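Long-range contacts in tricorn protease (Thermoplasma acidophilum, PDB 1K32), which cleaves peptides as a serine protease and probably works downstream of the proteasome, trimming its products into smaller fragments: residues K391-A396 / V405-G410; K348-H353 / M384-N389; F374-G379 / G410-I415. All blocks are in the same frame, centred on the assembly; numbering follows the deposited sequence.

Overall arrangement
All three contacts lie in the seven-bladed beta propeller, at two successive blades of four antiparallel strands. Contact 1 is inside one blade, pairing strands 392-397 and 401-406. Contacts 2 and 3 bring the preceding blade against it: 348-353 meets the innermost strand, 381-386, and the connector 374-379 meets the start of the outermost strand, 412-417. Contact 1 sits between them, its centre about 8 Å from that of contact 2 and about 7 Å from that of contact 3; the other two centres are about 13 Å apart. Along the chain the segments of contacts 2 and 3 alternate and contact 1 follows contact 2. The preceding blade meets the next through its own strand and through the connector.

Contact 1: K391-A396 / V405-G410; sequences KFAVVA and VDLETG
Phe392 and Asp406 face each other as a non-hydrogen-bonded antiparallel pair, and they carry the flat groups here. The Phe392 ring has CG2 of Val394 at its edge, in the ring plane; with chi1 at 65° its CG lies between the backbone N and the carbonyl carbon, and CB rather than the ring faces the partner strand. The Asp406 carboxylate turns back on its own chain. Its OD1 accepts Glu408 N at 2.7 Å through the anti lone pair, and Thr409 N reaches the same Asp406 OD1 at 3.0 Å from above the carboxylate plane. This Asx turn, with the second bond one residue on, limits rotation of the carboxylate and bends the chain as it leaves the strand.

Next along the ladder Ala393 and Val405 form a hydrogen-bonded pair, Ala393 N to Val405 O at 3.1 Å and Val405 N to Ala393 O at 2.9 Å. Beyond the strand end the pairing goes on with a nearly straight bond from Leu407 N to Lys391 O, 3.0 Å at 167°. Leu407 then lays its side chain against the partner backbone, CG 3.6 Å from Phe392 CA, and its CD2 reaches Ala393 CB at 4.0 Å.

This hairpin forms the middle of a four-stranded propeller blade. Phe392 packs on Ile428 of the next blade, whereas Val405 touches Leu378 in the connector from the blade before; strand 381-386 flanks 392-397, and strand 412-417 flanks 401-406.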
loop_
_atom_site.group_PDB
_atom_site.type_symbol
_atom_site.label_atom_id
_atom_site.label_comp_id
_atom_site.label_asym_id
_atom_site.label_seq_id
_atom_site.Cartn_x
_atom_site.Cartn_y
_atom_site.Cartn_z
ATOM N N LYS A 391 -33.005 26.351 22.549
ATOM C CA LYS A 391 -34.152 26.984 23.173
ATOM C C LYS A 391 -34.393 26.465 24.587
ATOM O O LYS A 391 -34.927 27.182 25.430
ATOM C CB LYS A 391 -35.401 26.787 22.318
ATOM C CG LYS A 391 -35.478 27.756 21.153
ATOM C CD LYS A 391 -36.678 27.469 20.265
ATOM C CE LYS A 391 -37.048 28.696 19.442
ATOM N NZ LYS A 391 -35.862 29.291 18.758
ATOM N N PHE A 392 -33.989 25.230 24.859
ATOM C CA PHE A 392 -34.198 24.684 26.192
ATOM C C PHE A 392 -33.166 23.636 26.559
ATOM O O PHE A 392 -32.519 23.048 25.702
ATOM C CB PHE A 392 -35.605 24.075 26.322
ATOM C CG PHE A 392 -35.840 22.868 25.446
ATOM C CD1 PHE A 392 -36.454 23.002 24.202
ATOM C CD2 PHE A 392 -35.427 21.598 25.856
ATOM C CE1 PHE A 392 -36.657 21.893 23.376
ATOM C CE2 PHE A 392 -35.622 20.478 25.039
ATOM C CZ PHE A 392 -36.239 20.623 23.794
ATOM N N ALA A 393 -33.015 23.424 27.855
ATOM C CA ALA A 393 -32.103 22.429 28.358
ATOM C C ALA A 393 -32.954 21.360 29.024
ATOM O O ALA A 393 -34.109 21.614 29.382
ATOM C CB ALA A 393 -31.159 23.047 29.381
ATOM N N VAL A 394 -32.380 20.166 29.163
ATOM C CA VAL A 394 -33.022 19.053 29.847
ATOM C C VAL A 394 -32.118 18.763 31.052
ATOM O O VAL A 394 -30.894 18.666 30.919
ATOM C CB VAL A 394 -33.128 17.808 28.950
ATOM C CG1 VAL A 394 -33.734 16.654 29.738
ATOM C CG2 VAL A 394 -33.988 18.128 27.728
ATOM N N VAL A 395 -32.732 18.635 32.221
ATOM C CA VAL A 395 -32.007 18.415 33.471
ATOM C C VAL A 395 -32.583 17.259 34.281
ATOM O O VAL A 395 -33.778 16.976 34.202
ATOM C CB VAL A 395 -32.063 19.713 34.355
ATOM C CG1 VAL A 395 -31.530 19.448 35.742
ATOM C CG2 VAL A 395 -31.272 20.820 33.689
ATOM N N ALA A 396 -31.721 16.593 35.046
ATOM C CA ALA A 396 -32.130 15.493 35.906
ATOM C C ALA A 396 -31.535 15.738 37.293
ATOM O O ALA A 396 -30.349 16.045 37.417
ATOM C CB ALA A 396 -31.636 14.163 35.346
ATOM N N VAL A 405 -35.883 23.279 30.886
ATOM C CA VAL A 405 -35.697 24.599 31.446
ATOM C C VAL A 405 -35.550 25.570 30.290
ATOM O O VAL A 405 -34.617 25.468 29.499
ATOM C CB VAL A 405 -34.444 24.654 32.344
ATOM C CG1 VAL A 405 -34.222 26.084 32.850
ATOM C CG2 VAL A 405 -34.616 23.693 33.526
ATOM N N ASP A 406 -36.487 26.502 30.179
ATOM C CA ASP A 406 -36.440 27.474 29.101
ATOM C C ASP A 406 -35.129 28.243 29.203
ATOM O O ASP A 406 -34.774 28.731 30.276
ATOM C CB ASP A 406 -37.632 28.423 29.201
ATOM C CG ASP A 406 -37.860 29.193 27.921
ATOM O OD1 ASP A 406 -37.022 30.058 27.600
ATOM O OD2 ASP A 406 -38.869 28.924 27.233
ATOM N N LEU A 407 -34.392 28.333 28.100
ATOM C CA LEU A 407 -33.113 29.039 28.130
ATOM C C LEU A 407 -33.282 30.551 28.000
ATOM O O LEU A 407 -32.307 31.303 28.004
ATOM C CB LEU A 407 -32.187 28.524 27.027
ATOM C CG LEU A 407 -31.700 27.081 27.183
ATOM C CD1 LEU A 407 -30.785 26.731 26.034
ATOM C CD2 LEU A 407 -30.973 26.915 28.498
ATOM N N GLU A 408 -34.527 30.991 27.903
ATOM C CA GLU A 408 -34.805 32.409 27.771
ATOM C C GLU A 408 -35.410 32.960 29.057
ATOM O O GLU A 408 -35.002 34.017 29.534
ATOM C CB GLU A 408 -35.756 32.631 26.599
ATOM C CG GLU A 408 -35.658 34.001 25.973
ATOM C CD GLU A 408 -36.369 34.066 24.638
ATOM O OE1 GLU A 408 -37.616 33.947 24.621
ATOM O OE2 GLU A 408 -35.676 34.229 23.606
ATOM N N THR A 409 -36.370 32.233 29.625
ATOM C CA THR A 409 -37.031 32.666 30.853
ATOM C C THR A 409 -36.544 31.898 32.075
ATOM O O THR A 409 -36.850 32.262 33.207
ATOM C CB THR A 409 -38.554 32.486 30.761
ATOM O OG1 THR A 409 -38.873 31.088 30.799
ATOM C CG2 THR A 409 -39.081 33.081 29.466
ATOM N N GLY A 410 -35.796 30.828 31.850
ATOM C CA GLY A 410 -35.283 30.047 32.965
ATOM C C GLY A 410 -36.355 29.230 33.655
ATOM O O GLY A 410 -36.093 28.581 34.663
#

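Contact 2: K348-H353 / M384-N389; sequences KVAFIH and MGVDRN
Met384 folds its side chain twice, chi2 -92° and chi3 -91°, and the bends bring its CE back against Ala350 and Ile352 in the neighbouring blade of the beta propeller. This is blade-on-blade packing: strand 348-355, second in its blade, lies against 381-386, the innermost strand of the next. The two short strand segments run nearly antiparallel at 159°, but with their axes 8.2 Å apart they belong to separate sheets, and no hydrogen bond joins them; side chains fill the gap.

The side chains of Ile352 and Met384 run alongside one another, pointing opposite ways, with Ile352 CD1 4.0 Å from Met384 CG. Beyond that pair the methyl CE of Met384 settles over the backbone, 3.6 Å from Ala350 O. Val386, two residues along the same strand, adds its CG2 branch to the apolar layer, and the small side chain of Ala350 lets both residues come in close.

Arg342, on the strand beside 348-355, gives a polar tie between the blades through its NE to Met384 O, and its side chain also touches Val386. Past the strand end, Asp387 OD1 accepts Asn389 N in an Asx turn and also bonds Ser432 OG. At the heart of the packing, Ala350 CB touches two partners at once, Val386 CG2 at 3.8 Å and Met384 CE at 3.9 Å.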
loop_
_atom_site.group_PDB
_atom_site.type_symbol
_atom_site.label_atom_id
_atom_site.label_comp_id
_atom_site.label_asym_id
_atom_site.label_seq_id
_atom_site.Cartn_x
_atom_site.Cartn_y
_atom_site.Cartn_z
ATOM N N LYS A 348 -22.096 29.961 22.320
ATOM C CA LYS A 348 -22.728 29.910 23.628
ATOM C C LYS A 348 -22.646 28.549 24.285
ATOM O O LYS A 348 -22.647 27.513 23.622
ATOM C CB LYS A 348 -24.197 30.308 23.525
ATOM C CG LYS A 348 -24.411 31.765 23.177
ATOM C CD LYS A 348 -25.893 32.129 23.129
ATOM C CE LYS A 348 -26.066 33.596 22.747
ATOM N NZ LYS A 348 -27.489 34.004 22.649
ATOM N N VAL A 349 -22.613 28.564 25.608
ATOM C CA VAL A 349 -22.550 27.339 26.359
ATOM C C VAL A 349 -23.455 27.458 27.579
ATOM O O VAL A 349 -23.547 28.520 28.185
ATOM C CB VAL A 349 -21.097 27.068 26.800
ATOM C CG1 VAL A 349 -20.798 27.763 28.110
ATOM C CG2 VAL A 349 -20.856 25.601 26.874
ATOM N N ALA A 350 -24.148 26.376 27.910
ATOM C CA ALA A 350 -25.007 26.345 29.083
ATOM C C ALA A 350 -24.210 25.617 30.170
ATOM O O ALA A 350 -23.360 24.776 29.866
ATOM C CB ALA A 350 -26.299 25.595 28.775
ATOM N N PHE A 351 -24.470 25.941 31.431
ATOM C CA PHE A 351 -23.746 25.299 32.517
ATOM C C PHE A 351 -24.569 25.207 33.784
ATOM O O PHE A 351 -25.547 25.934 33.965
ATOM C CB PHE A 351 -22.439 26.059 32.803
ATOM C CG PHE A 351 -22.640 27.497 33.223
ATOM C CD1 PHE A 351 -23.038 27.813 34.525
ATOM C CD2 PHE A 351 -22.439 28.538 32.316
ATOM C CE1 PHE A 351 -23.232 29.145 34.918
ATOM C CE2 PHE A 351 -22.629 29.869 32.693
ATOM C CZ PHE A 351 -23.027 30.175 33.998
ATOM N N ILE A 352 -24.175 24.289 34.651
ATOM C CA ILE A 352 -24.830 24.130 35.931
ATOM C C ILE A 352 -23.849 24.700 36.948
ATOM O O ILE A 352 -22.657 24.348 36.959
ATOM C CB ILE A 352 -25.124 22.658 36.255
ATOM C CG1 ILE A 352 -26.072 22.072 35.203
ATOM C CG2 ILE A 352 -25.728 22.542 37.652
ATOM C CD1 ILE A 352 -27.395 22.793 35.099
ATOM N N HIS A 353 -24.357 25.616 37.767
ATOM C CA HIS A 353 -23.582 26.269 38.810
ATOM C C HIS A 353 -24.165 25.823 40.147
ATOM O O HIS A 353 -25.368 25.962 40.390
ATOM C CB HIS A 353 -23.679 27.796 38.663
ATOM C CG HIS A 353 -22.867 28.550 39.667
ATOM N ND1 HIS A 353 -23.421 29.130 40.786
ATOM C CD2 HIS A 353 -21.532 28.759 39.757
ATOM C CE1 HIS A 353 -22.462 29.660 41.526
ATOM N NE2 HIS A 353 -21.306 29.447 40.924
ATOM N N MET A 384 -27.288 17.054 32.360
ATOM C CA MET A 384 -27.815 18.215 31.658
ATOM C C MET A 384 -27.492 18.160 30.167
ATOM O O MET A 384 -26.397 17.779 29.767
ATOM C CB MET A 384 -27.259 19.498 32.271
ATOM C CG MET A 384 -27.896 20.767 31.739
ATOM S SD MET A 384 -26.995 21.421 30.343
ATOM C CE MET A 384 -25.843 22.520 31.159
ATOM N N GLY A 385 -28.474 18.529 29.355
ATOM C CA GLY A 385 -28.300 18.532 27.918
ATOM C C GLY A 385 -29.048 19.714 27.344
ATOM O O GLY A 385 -29.957 20.252 27.991
ATOM N N VAL A 386 -28.681 20.126 26.134
ATOM C CA VAL A 386 -29.337 21.260 25.494
ATOM C C VAL A 386 -29.828 20.852 24.121
ATOM O O VAL A 386 -29.142 20.115 23.416
ATOM C CB VAL A 386 -28.370 22.454 25.340
ATOM C CG1 VAL A 386 -29.090 23.635 24.710
ATOM C CG2 VAL A 386 -27.787 22.837 26.707
ATOM N N ASP A 387 -31.009 21.325 23.731
ATOM C CA ASP A 387 -31.516 20.969 22.415
ATOM C C ASP A 387 -30.609 21.624 21.382
ATOM O O ASP A 387 -29.927 22.605 21.675
ATOM C CB ASP A 387 -32.968 21.426 22.237
ATOM C CG ASP A 387 -33.083 22.889 21.892
ATOM O OD1 ASP A 387 -33.292 23.213 20.702
ATOM O OD2 ASP A 387 -32.958 23.717 22.816
ATOM N N ARG A 388 -30.608 21.081 20.175
ATOM C CA ARG A 388 -29.759 21.591 19.114
ATOM C C ARG A 388 -30.094 23.010 18.657
ATOM O O ARG A 388 -29.248 23.692 18.093
ATOM C CB ARG A 388 -29.783 20.626 17.927
ATOM C CG ARG A 388 -28.722 20.927 16.905
ATOM C CD ARG A 388 -28.560 19.802 15.909
ATOM N NE ARG A 388 -27.584 20.166 14.888
ATOM C CZ ARG A 388 -27.320 19.439 13.810
ATOM N NH1 ARG A 388 -26.412 19.859 12.937
ATOM N NH2 ARG A 388 -27.964 18.297 13.605
ATOM N N ASN A 389 -31.313 23.466 18.913
ATOM C CA ASN A 389 -31.684 24.814 18.513
ATOM C C ASN A 389 -31.477 25.834 19.634
ATOM O O ASN A 389 -31.786 27.015 19.479
ATOM C CB ASN A 389 -33.127 24.826 18.016
ATOM C CG ASN A 389 -33.307 23.997 16.753
ATOM O OD1 ASN A 389 -34.019 22.988 16.744
ATOM N ND2 ASN A 389 -32.645 24.414 15.683
#

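Contact 3: F374-G379 / G410-I415; sequences FEENLG and GKPTVI
Phe374 comes down obliquely on Gly410, its CD2 only 3.3 Å from Gly410 CA and its CE2 3.5 Å from Gly410 N. A CB on that glycine would point toward the ring and fall 2.3 Å from Phe374 CD2, a clash, so the approach itself calls for the missing side chain; the positive phi of Gly410, 73°, suits glycine as well. Next in line is Glu376, which uses its aliphatic part rather than its charge: CG lies 3.3 Å from Gly410 O and 3.6 Å from Pro412 CD, and the side chain crosses the proline ring at about a right angle. Leu378 adds a looser touch, CD2 to Pro412 CB at 4.4 Å.

Behind this first shell, having CG anti to the carbonyl carbon (chi1 -56°) sets the Phe374 ring against Gly410, where it also packs on Leu361 and Ile363 of its own blade, and its CZ, 3.3 Å from Leu407 O, leans on the turn before Gly410. Putting an alanine at Phe374 would probably open a gap beside Gly410 and cost Leu361 and Ile363 their aromatic neighbour.

On the glycine side, Lys411 O probably accepts Asp406 N, consistent with the chain pairing there as it enters strand 412-417. Backbone bonds tie Leu378 and Gly379 to Asp359, while Leu378 and Pro412 both rest on Met403. This is the inter-blade connection characteristic of a beta propeller, where the link from one blade's outermost strand to the next blade's innermost strand runs along that next blade's outer hairpin.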
loop_
_atom_site.group_PDB
_atom_site.type_symbol
_atom_site.label_atom_id
_atom_site.label_comp_id
_atom_site.label_asym_id
_atom_site.label_seq_id
_atom_site.Cartn_x
_atom_site.Cartn_y
_atom_site.Cartn_z
ATOM N N PHE A 374 -29.816 31.825 35.940
ATOM C CA PHE A 374 -31.214 31.874 36.311
ATOM C C PHE A 374 -31.301 31.556 37.798
ATOM O O PHE A 374 -30.444 30.853 38.338
ATOM C CB PHE A 374 -32.007 30.877 35.483
ATOM C CG PHE A 374 -31.856 31.075 34.004
ATOM C CD1 PHE A 374 -30.888 30.375 33.287
ATOM C CD2 PHE A 374 -32.681 31.962 33.323
ATOM C CE1 PHE A 374 -30.747 30.551 31.915
ATOM C CE2 PHE A 374 -32.546 32.144 31.946
ATOM C CZ PHE A 374 -31.577 31.437 31.242
ATOM N N GLU A 375 -32.332 32.076 38.458
ATOM C CA GLU A 375 -32.489 31.878 39.893
ATOM C C GLU A 375 -33.223 30.613 40.320
ATOM O O GLU A 375 -33.281 30.313 41.508
ATOM C CB GLU A 375 -33.191 33.090 40.508
ATOM C CG GLU A 375 -34.643 33.239 40.071
ATOM C CD GLU A 375 -34.778 33.653 38.621
ATOM O OE1 GLU A 375 -35.917 33.643 38.102
ATOM O OE2 GLU A 375 -33.747 34.000 38.004
ATOM N N GLU A 376 -33.788 29.875 39.370
ATOM C CA GLU A 376 -34.512 28.656 39.709
ATOM C C GLU A 376 -33.589 27.573 40.276
ATOM O O GLU A 376 -32.633 27.150 39.629
ATOM C CB GLU A 376 -35.237 28.118 38.476
ATOM C CG GLU A 376 -36.296 29.059 37.939
ATOM C CD GLU A 376 -37.533 29.107 38.813
ATOM O OE1 GLU A 376 -38.352 30.029 38.619
ATOM O OE2 GLU A 376 -37.691 28.222 39.683
ATOM N N ASN A 377 -33.882 27.141 41.496
ATOM C CA ASN A 377 -33.107 26.102 42.153
ATOM C C ASN A 377 -33.576 24.783 41.551
ATOM O O ASN A 377 -34.739 24.412 41.692
ATOM C CB ASN A 377 -33.362 26.141 43.666
ATOM C CG ASN A 377 -32.441 25.208 44.450
ATOM O OD1 ASN A 377 -32.255 25.376 45.652
ATOM N ND2 ASN A 377 -31.877 24.217 43.778
ATOM N N LEU A 378 -32.669 24.082 40.879
ATOM C CA LEU A 378 -33.006 22.821 40.226
ATOM C C LEU A 378 -32.733 21.600 41.095
ATOM O O LEU A 378 -32.895 20.463 40.642
ATOM C CB LEU A 378 -32.217 22.695 38.920
ATOM C CG LEU A 378 -32.225 23.916 37.997
ATOM C CD1 LEU A 378 -31.310 23.667 36.821
ATOM C CD2 LEU A 378 -33.634 24.213 37.522
ATOM N N GLY A 379 -32.320 21.836 42.339
ATOM C CA GLY A 379 -32.009 20.742 43.241
ATOM C C GLY A 379 -30.573 20.315 43.003
ATOM O O GLY A 379 -29.727 21.139 42.646
ATOM N N GLY A 410 -35.796 30.828 31.850
ATOM C CA GLY A 410 -35.283 30.047 32.965
ATOM C C GLY A 410 -36.355 29.230 33.655
ATOM O O GLY A 410 -36.093 28.581 34.663
ATOM N N LYS A 411 -37.565 29.255 33.102
ATOM C CA LYS A 411 -38.684 28.514 33.672
ATOM C C LYS A 411 -38.564 26.999 33.474
ATOM O O LYS A 411 -38.514 26.502 32.348
ATOM C CB LYS A 411 -40.006 28.997 33.060
ATOM C CG LYS A 411 -41.229 28.242 33.570
ATOM C CD LYS A 411 -42.496 28.687 32.864
ATOM C CE LYS A 411 -43.719 27.962 33.407
ATOM N NZ LYS A 411 -44.964 28.398 32.721
ATOM N N PRO A 412 -38.501 26.248 34.581
ATOM C CA PRO A 412 -38.397 24.789 34.506
ATOM C C PRO A 412 -39.776 24.124 34.441
ATOM O O PRO A 412 -40.759 24.628 34.993
ATOM C CB PRO A 412 -37.653 24.440 35.783
ATOM C CG PRO A 412 -38.198 25.448 36.748
ATOM C CD PRO A 412 -38.185 26.725 35.940
ATOM N N THR A 413 -39.845 22.993 33.757
ATOM C CA THR A 413 -41.092 22.257 33.637
ATOM C C THR A 413 -40.773 20.782 33.842
ATOM O O THR A 413 -40.053 20.188 33.044
ATOM C CB THR A 413 -41.710 22.453 32.242
ATOM O OG1 THR A 413 -41.903 23.851 32.000
ATOM C CG2 THR A 413 -43.040 21.716 32.132
ATOM N N VAL A 414 -41.294 20.205 34.921
ATOM C CA VAL A 414 -41.070 18.796 35.225
ATOM C C VAL A 414 -41.803 17.931 34.208
ATOM O O VAL A 414 -43.007 18.088 33.993
ATOM C CB VAL A 414 -41.575 18.429 36.652
ATOM C CG1 VAL A 414 -41.457 16.915 36.881
ATOM C CG2 VAL A 414 -40.767 19.186 37.702
ATOM N N ILE A 415 -41.070 17.033 33.561
ATOM C CA ILE A 415 -41.688 16.158 32.578
ATOM C C ILE A 415 -42.267 14.941 33.273
ATOM O O ILE A 415 -43.437 14.597 33.093
ATOM C CB ILE A 415 -40.667 15.669 31.529
ATOM C CG1 ILE A 415 -40.184 16.847 30.677
ATOM C CG2 ILE A 415 -41.300 14.585 30.666
ATOM C CD1 ILE A 415 -38.967 16.532 29.815
#